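Local coordinates for PlaB phospholipase (Legionella pneumophila, PDB 6ZTI), which probably hydrolyses phospholipids as an alpha/beta-hydrolase virulence factor, its activity being controlled by tetramerization that depends on bound NAD(H), at residues 110-115 with 179-185; 93-99 with 123-129. All blocks are in the same frame, centred on the assembly; numbering follows the deposited sequence.

Contact 1 of 2, residues 110-115 with 179-185; sequences MDLYFK and SWLDYDC
Asp111 and Lys115 interlock with Ser179 and Tyr183 in a contact, part polar and part apolar, between a helix and a turn of the alpha/beta-hydrolase domain. The last turn of helix 102-114 here meets the end of helix 171-180 and the type I beta turn Trp180-Tyr183 that follows it. One carboxylate oxygen takes two of the three hydrogen bonds. Asp111 OD1 accepts from Tyr183 OH at 2.6 Å through its anti lone pair, and from Ser179 OG at 2.7 Å on the syn side, somewhat out of the carboxylate plane. The carboxylate of Asp111, its CG turned opposite the backbone N (chi1 -161°), reaches the hydroxyl end of the tyrosine at the ring edge, nearly coplanar with the ring. Ser179 OG is itself an acceptor, taking a bond of 2.9 Å from Lys115 NZ, so that a chain of three hydrogen bonds runs from lysine to tyrosine. The ammonium group also makes a long salt bridge to the exposed Asp182, with NZ 3.9 Å from OD2. Beside this network the contact turns apolar and buried. Tyr183 lies against one face of the Trp180 ring, which also makes a cation-pi contact with Arg107. Met110 crosses the indole at about a right angle in a Met-aromatic contact: its SD stands in the ring plane at the edge, and a bend at chi3 (63°) brings CE to 3.5 Å from Trp180 CH2.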
loop_
_atom_site.group_PDB
_atom_site.type_symbol
_atom_site.label_atom_id
_atom_site.label_comp_id
_atom_site.label_asym_id
_atom_site.label_seq_id
_atom_site.Cartn_x
_atom_site.Cartn_y
_atom_site.Cartn_z
ATOM N N MET B 110 -12.221 -7.268 -33.120
ATOM C CA MET B 110 -13.549 -7.638 -33.595
ATOM C C MET B 110 -14.635 -6.982 -32.746
ATOM O O MET B 110 -15.630 -6.481 -33.272
ATOM C CB MET B 110 -13.718 -9.163 -33.571
ATOM C CG MET B 110 -12.869 -9.906 -34.585
ATOM S SD MET B 110 -12.827 -11.697 -34.352
ATOM C CE MET B 110 -14.567 -12.063 -34.627
ATOM N N ASP B 111 -14.440 -6.948 -31.427
ATOM C CA ASP B 111 -15.472 -6.413 -30.545
ATOM C C ASP B 111 -15.570 -4.900 -30.694
ATOM O O ASP B 111 -16.670 -4.341 -30.684
ATOM C CB ASP B 111 -15.166 -6.819 -29.097
ATOM C CG ASP B 111 -16.376 -6.722 -28.177
ATOM O OD1 ASP B 111 -17.338 -7.488 -28.363
ATOM O OD2 ASP B 111 -16.346 -5.898 -27.238
ATOM N N LEU B 112 -14.435 -4.222 -30.863
ATOM C CA LEU B 112 -14.459 -2.763 -30.947
ATOM C C LEU B 112 -15.102 -2.286 -32.245
ATOM O O LEU B 112 -15.792 -1.263 -32.259
ATOM C CB LEU B 112 -13.040 -2.204 -30.828
ATOM C CG LEU B 112 -12.421 -2.135 -29.428
ATOM C CD1 LEU B 112 -10.957 -1.802 -29.545
ATOM C CD2 LEU B 112 -13.127 -1.105 -28.532
ATOM N N TYR B 113 -14.888 -3.009 -33.348
ATOM C CA TYR B 113 -15.256 -2.523 -34.675
ATOM C C TYR B 113 -16.395 -3.283 -35.342
ATOM O O TYR B 113 -16.989 -2.745 -36.275
ATOM C CB TYR B 113 -14.032 -2.554 -35.610
ATOM C CG TYR B 113 -12.966 -1.571 -35.199
ATOM C CD1 TYR B 113 -13.037 -0.240 -35.595
ATOM C CD2 TYR B 113 -11.903 -1.962 -34.395
ATOM C CE1 TYR B 113 -12.067 0.675 -35.205
ATOM C CE2 TYR B 113 -10.935 -1.059 -34.001
ATOM C CZ TYR B 113 -11.022 0.261 -34.411
ATOM O OH TYR B 113 -10.061 1.164 -34.007
ATOM N N PHE B 114 -16.746 -4.496 -34.882
ATOM C CA PHE B 114 -17.708 -5.282 -35.651
ATOM C C PHE B 114 -18.688 -6.083 -34.803
ATOM O O PHE B 114 -19.387 -6.950 -35.346
ATOM C CB PHE B 114 -16.960 -6.221 -36.597
ATOM C CG PHE B 114 -16.230 -5.499 -37.692
ATOM C CD1 PHE B 114 -16.917 -5.018 -38.778
ATOM C CD2 PHE B 114 -14.868 -5.276 -37.618
ATOM C CE1 PHE B 114 -16.261 -4.334 -39.783
ATOM C CE2 PHE B 114 -14.216 -4.595 -38.608
ATOM C CZ PHE B 114 -14.914 -4.124 -39.697
ATOM N N LYS B 115 -18.811 -5.770 -33.511
ATOM C CA LYS B 115 -19.538 -6.639 -32.594
ATOM C C LYS B 115 -20.920 -6.986 -33.130
ATOM O O LYS B 115 -21.260 -8.158 -33.317
ATOM C CB LYS B 115 -19.664 -5.976 -31.225
ATOM C CG LYS B 115 -20.502 -6.802 -30.250
ATOM C CD LYS B 115 -20.429 -6.268 -28.820
ATOM C CE LYS B 115 -21.531 -6.866 -27.931
ATOM N NZ LYS B 115 -21.502 -8.344 -27.905
ATOM N N SER B 179 -18.950 -10.344 -23.425
ATOM C CA SER B 179 -19.404 -9.894 -24.736
ATOM C C SER B 179 -19.455 -11.057 -25.720
ATOM O O SER B 179 -20.426 -11.203 -26.473
ATOM C CB SER B 179 -18.483 -8.793 -25.266
ATOM O OG SER B 179 -19.019 -8.191 -26.435
ATOM N N TRP B 180 -18.426 -11.910 -25.716
ATOM C CA TRP B 180 -18.323 -12.938 -26.744
ATOM C C TRP B 180 -19.358 -14.032 -26.571
ATOM O O TRP B 180 -19.547 -14.828 -27.497
ATOM C CB TRP B 180 -16.906 -13.519 -26.775
ATOM C CG TRP B 180 -16.072 -12.847 -27.824
ATOM C CD1 TRP B 180 -15.557 -11.585 -27.772
ATOM C CD2 TRP B 180 -15.684 -13.386 -29.099
ATOM N NE1 TRP B 180 -14.868 -11.310 -28.923
ATOM C CE2 TRP B 180 -14.939 -12.394 -29.760
ATOM C CE3 TRP B 180 -15.900 -14.608 -29.743
ATOM C CZ2 TRP B 180 -14.397 -12.587 -31.029
ATOM C CZ3 TRP B 180 -15.355 -14.802 -31.011
ATOM C CH2 TRP B 180 -14.618 -13.799 -31.638
ATOM N N LEU B 181 -20.051 -14.076 -25.427
ATOM C CA LEU B 181 -21.177 -14.991 -25.287
ATOM C C LEU B 181 -22.221 -14.784 -26.379
ATOM O O LEU B 181 -22.893 -15.741 -26.780
ATOM C CB LEU B 181 -21.818 -14.831 -23.906
ATOM C CG LEU B 181 -20.935 -15.361 -22.780
ATOM C CD1 LEU B 181 -21.354 -14.808 -21.453
ATOM C CD2 LEU B 181 -20.972 -16.894 -22.740
ATOM N N ASP B 182 -22.367 -13.561 -26.880
ATOM C CA ASP B 182 -23.394 -13.238 -27.866
ATOM C C ASP B 182 -22.943 -13.436 -29.312
ATOM O O ASP B 182 -23.746 -13.235 -30.228
ATOM C CB ASP B 182 -23.853 -11.785 -27.681
ATOM C CG ASP B 182 -24.348 -11.510 -26.280
ATOM O OD1 ASP B 182 -25.150 -12.320 -25.766
ATOM O OD2 ASP B 182 -23.925 -10.492 -25.689
ATOM N N TYR B 183 -21.692 -13.813 -29.546
ATOM C CA TYR B 183 -21.191 -13.946 -30.908
ATOM C C TYR B 183 -21.680 -15.241 -31.554
ATOM O O TYR B 183 -21.819 -16.279 -30.894
ATOM C CB TYR B 183 -19.666 -13.949 -30.918
ATOM C CG TYR B 183 -18.985 -12.596 -30.802
ATOM C CD1 TYR B 183 -19.308 -11.702 -29.791
ATOM C CD2 TYR B 183 -17.985 -12.231 -31.706
ATOM C CE1 TYR B 183 -18.652 -10.473 -29.684
ATOM C CE2 TYR B 183 -17.330 -11.022 -31.604
ATOM C CZ TYR B 183 -17.669 -10.153 -30.599
ATOM O OH TYR B 183 -17.009 -8.966 -30.530
ATOM N N ASP B 184 -21.922 -15.180 -32.869
ATOM C CA ASP B 184 -22.087 -16.376 -33.707
ATOM C C ASP B 184 -21.228 -16.149 -34.944
ATOM O O ASP B 184 -21.710 -15.690 -35.983
ATOM C CB ASP B 184 -23.529 -16.660 -34.075
ATOM C CG ASP B 184 -23.735 -18.113 -34.528
ATOM O OD1 ASP B 184 -22.752 -18.761 -34.945
ATOM O OD2 ASP B 184 -24.873 -18.621 -34.468
ATOM N N CYS B 185 -19.941 -16.470 -34.814
ATOM C CA CYS B 185 -19.016 -16.295 -35.926
ATOM C C CYS B 185 -19.437 -17.142 -37.118
ATOM O O CYS B 185 -19.560 -16.642 -38.241
ATOM C CB CYS B 185 -17.596 -16.659 -35.484
ATOM S SG CYS B 185 -16.892 -15.619 -34.182
#

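Contact 2 of 2, residues 93-99 with 123-129; sequences RFACITH and LSHLIML
Leu123 packs its CA over one face of the Phe94 ring, a CH-pi contact at the start of two parallel strands. CG of Phe94 sits between its own backbone N and carbonyl carbon (chi1 59°), which swings the ring across the neighbouring strand until CE1 is 3.9 Å from Leu123 CB. The pairing is not even. Phe94 faces Leu123 but Cys96 faces Leu126, and the extra residue forms a beta bulge at Ser124. Ser124 N still donates to Phe94 O at 2.8 Å, whereas the buried N of His125 has no partner in the model. The serine side chain turns to its neighbour, with OG in the plane of the His125 ring and 2.7 Å from ND1; Val297 holds the far side of that imidazole through its backbone oxygen. Beyond the bulge the bonds alternate regularly, and the one from Ile127 N to Cys96 O is nearly straight (172°). Phe94, Cys96, Thr98, Leu123, Leu126 and Met128 share one face of the sheet. On it, Thr98 divides its two branches: CG2 lies 3.9 Å from Leu126 CD1, while OG1 runs alongside Met128, 3.4 Å from CG, and bonds to a water that donates to Leu129 O. The opposite face is aliphatic in its middle, where Ile97 CG2 meets Leu129 CD1 at 4.0 Å and Ile97 and Ile127 both pack on helix 286-296. Strands 93-99 and 123-129, joined by helix 102-114, form a beta-alpha-beta unit in the central parallel sheet of the alpha/beta-hydrolase fold, in which the first of them probably corresponds to the strand that normally leads into the nucleophile elbow.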
loop_
_atom_site.group_PDB
_atom_site.type_symbol
_atom_site.label_atom_id
_atom_site.label_comp_id
_atom_site.label_asym_id
_atom_site.label_seq_id
_atom_site.Cartn_x
_atom_site.Cartn_y
_atom_site.Cartn_z
ATOM N N ARG B 93 -10.480 -10.881 -48.309
ATOM C CA ARG B 93 -10.644 -11.042 -46.873
ATOM C C ARG B 93 -9.400 -11.720 -46.323
ATOM O O ARG B 93 -8.632 -12.341 -47.066
ATOM C CB ARG B 93 -11.899 -11.863 -46.523
ATOM C CG ARG B 93 -13.220 -11.158 -46.831
ATOM C CD ARG B 93 -14.153 -11.105 -45.611
ATOM N NE ARG B 93 -14.806 -12.383 -45.323
ATOM C CZ ARG B 93 -15.572 -12.614 -44.255
ATOM N NH1 ARG B 93 -15.788 -11.660 -43.363
ATOM N NH2 ARG B 93 -16.126 -13.806 -44.071
ATOM N N PHE B 94 -9.192 -11.596 -45.010
ATOM C CA PHE B 94 -7.974 -12.129 -44.426
ATOM C C PHE B 94 -8.248 -13.121 -43.306
ATOM O O PHE B 94 -9.274 -13.076 -42.623
ATOM C CB PHE B 94 -7.025 -11.001 -43.935
ATOM C CG PHE B 94 -7.594 -10.077 -42.891
ATOM C CD1 PHE B 94 -7.544 -10.406 -41.551
ATOM C CD2 PHE B 94 -8.065 -8.822 -43.247
ATOM C CE1 PHE B 94 -8.014 -9.539 -40.593
ATOM C CE2 PHE B 94 -8.537 -7.951 -42.290
ATOM C CZ PHE B 94 -8.512 -8.315 -40.958
ATOM N N ALA B 95 -7.319 -14.058 -43.181
ATOM C CA ALA B 95 -7.236 -14.961 -42.051
ATOM C C ALA B 95 -6.135 -14.476 -41.120
ATOM O O ALA B 95 -5.049 -14.107 -41.581
ATOM C CB ALA B 95 -6.952 -16.385 -42.528
ATOM N N CYS B 96 -6.431 -14.446 -39.820
ATOM C CA CYS B 96 -5.445 -14.148 -38.791
ATOM C C CYS B 96 -4.993 -15.452 -38.164
ATOM O O CYS B 96 -5.822 -16.263 -37.748
ATOM C CB CYS B 96 -6.000 -13.235 -37.694
ATOM S SG CYS B 96 -6.028 -11.510 -38.144
ATOM N N ILE B 97 -3.687 -15.657 -38.125
ATOM C CA ILE B 97 -3.084 -16.736 -37.366
ATOM C C ILE B 97 -2.384 -16.073 -36.190
ATOM O O ILE B 97 -1.425 -15.316 -36.375
ATOM C CB ILE B 97 -2.113 -17.560 -38.219
ATOM C CG1 ILE B 97 -2.851 -18.190 -39.411
ATOM C CG2 ILE B 97 -1.448 -18.612 -37.376
ATOM C CD1 ILE B 97 -1.921 -18.728 -40.491
ATOM N N THR B 98 -2.877 -16.324 -34.987
ATOM C CA THR B 98 -2.406 -15.645 -33.792
ATOM C C THR B 98 -1.744 -16.635 -32.844
ATOM O O THR B 98 -1.996 -17.839 -32.893
ATOM C CB THR B 98 -3.571 -14.944 -33.073
ATOM O OG1 THR B 98 -4.357 -15.924 -32.389
ATOM C CG2 THR B 98 -4.478 -14.189 -34.069
ATOM N N HIS B 99 -0.891 -16.105 -31.970
ATOM C CA HIS B 99 -0.244 -16.880 -30.926
ATOM C C HIS B 99 -0.370 -16.107 -29.625
ATOM O O HIS B 99 -0.228 -14.879 -29.601
ATOM C CB HIS B 99 1.237 -17.165 -31.260
ATOM C CG HIS B 99 1.957 -17.974 -30.221
ATOM N ND1 HIS B 99 3.088 -17.518 -29.580
ATOM C CD2 HIS B 99 1.711 -19.208 -29.717
ATOM C CE1 HIS B 99 3.504 -18.432 -28.721
ATOM N NE2 HIS B 99 2.688 -19.469 -28.785
ATOM N N LEU B 123 -12.379 -10.113 -41.748
ATOM C CA LEU B 123 -11.702 -11.335 -41.353
ATOM C C LEU B 123 -12.589 -12.518 -41.713
ATOM O O LEU B 123 -13.791 -12.502 -41.441
ATOM C CB LEU B 123 -11.393 -11.288 -39.851
ATOM C CG LEU B 123 -10.767 -12.490 -39.154
ATOM C CD1 LEU B 123 -9.874 -12.033 -38.001
ATOM C CD2 LEU B 123 -11.855 -13.428 -38.623
ATOM N N SER B 124 -11.999 -13.524 -42.366
ATOM C CA SER B 124 -12.707 -14.737 -42.754
ATOM C C SER B 124 -12.373 -15.931 -41.874
ATOM O O SER B 124 -13.221 -16.813 -41.710
ATOM C CB SER B 124 -12.381 -15.104 -44.204
ATOM O OG SER B 124 -11.035 -15.544 -44.320
ATOM N N HIS B 125 -11.152 -15.988 -41.329
ATOM C CA HIS B 125 -10.703 -17.079 -40.478
ATOM C C HIS B 125 -9.911 -16.504 -39.314
ATOM O O HIS B 125 -9.093 -15.596 -39.494
ATOM C CB HIS B 125 -9.810 -18.085 -41.231
ATOM C CG HIS B 125 -10.485 -18.776 -42.381
ATOM N ND1 HIS B 125 -10.848 -18.121 -43.537
ATOM C CD2 HIS B 125 -10.834 -20.071 -42.559
ATOM C CE1 HIS B 125 -11.405 -18.980 -44.373
ATOM N NE2 HIS B 125 -11.406 -20.171 -43.805
ATOM N N LEU B 126 -10.163 -17.037 -38.128
ATOM C CA LEU B 126 -9.404 -16.704 -36.925
ATOM C C LEU B 126 -8.862 -18.011 -36.369
ATOM O O LEU B 126 -9.627 -18.852 -35.885
ATOM C CB LEU B 126 -10.261 -15.970 -35.899
ATOM C CG LEU B 126 -9.581 -15.693 -34.553
ATOM C CD1 LEU B 126 -8.245 -14.988 -34.758
ATOM C CD2 LEU B 126 -10.479 -14.872 -33.647
ATOM N N ILE B 127 -7.548 -18.187 -36.473
ATOM C CA ILE B 127 -6.859 -19.387 -36.023
ATOM C C ILE B 127 -5.977 -18.965 -34.857
ATOM O O ILE B 127 -4.931 -18.344 -35.054
ATOM C CB ILE B 127 -6.042 -20.032 -37.148
ATOM C CG1 ILE B 127 -6.942 -20.316 -38.352
ATOM C CG2 ILE B 127 -5.372 -21.315 -36.640
ATOM C CD1 ILE B 127 -6.195 -20.764 -39.602
ATOM N N MET B 128 -6.408 -19.294 -33.643
ATOM C CA MET B 128 -5.719 -18.913 -32.415
ATOM C C MET B 128 -4.878 -20.078 -31.924
ATOM O O MET B 128 -5.412 -21.160 -31.674
ATOM C CB MET B 128 -6.731 -18.513 -31.341
ATOM C CG MET B 128 -7.394 -17.166 -31.586
ATOM S SD MET B 128 -8.770 -16.925 -30.458
ATOM C CE MET B 128 -10.015 -17.925 -31.269
ATOM N N LEU B 129 -3.569 -19.851 -31.778
ATOM C CA LEU B 129 -2.636 -20.843 -31.265
ATOM C C LEU B 129 -2.312 -20.520 -29.809
ATOM O O LEU B 129 -1.811 -19.429 -29.500
ATOM C CB LEU B 129 -1.354 -20.875 -32.099
ATOM C CG LEU B 129 -1.505 -20.956 -33.623
ATOM C CD1 LEU B 129 -0.156 -20.884 -34.356
ATOM C CD2 LEU B 129 -2.234 -22.232 -34.023
HETATM O O HOH W 1 -9.695 -15.163 -46.804
HETATM O O HOH W 2 -3.524 -17.177 -30.061
#

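How the contacts relate
The centres of the two contacts lie about 15 Å apart, and helix 102-114 belongs to both neighbourhoods: it connects strands 93-99 and 123-129 of contact 2, and its last turn supplies one side of contact 1. Along the chain the segments alternate, in the order 93-99, 110-115, 123-129 and 179-185. Contact 2 is buried in the middle of the six-stranded parallel sheet, whereas contact 1 is partly buried and lies along a flank of the crossover helix. They meet where Met110 SD packs 4.0 Å from Leu126 CD2, so Met110, on the flank of the helix, touches both the sheet, at Leu126, and the segment 179-185, at Trp180, within the hydrolase domain and away from the bound dinucleotides.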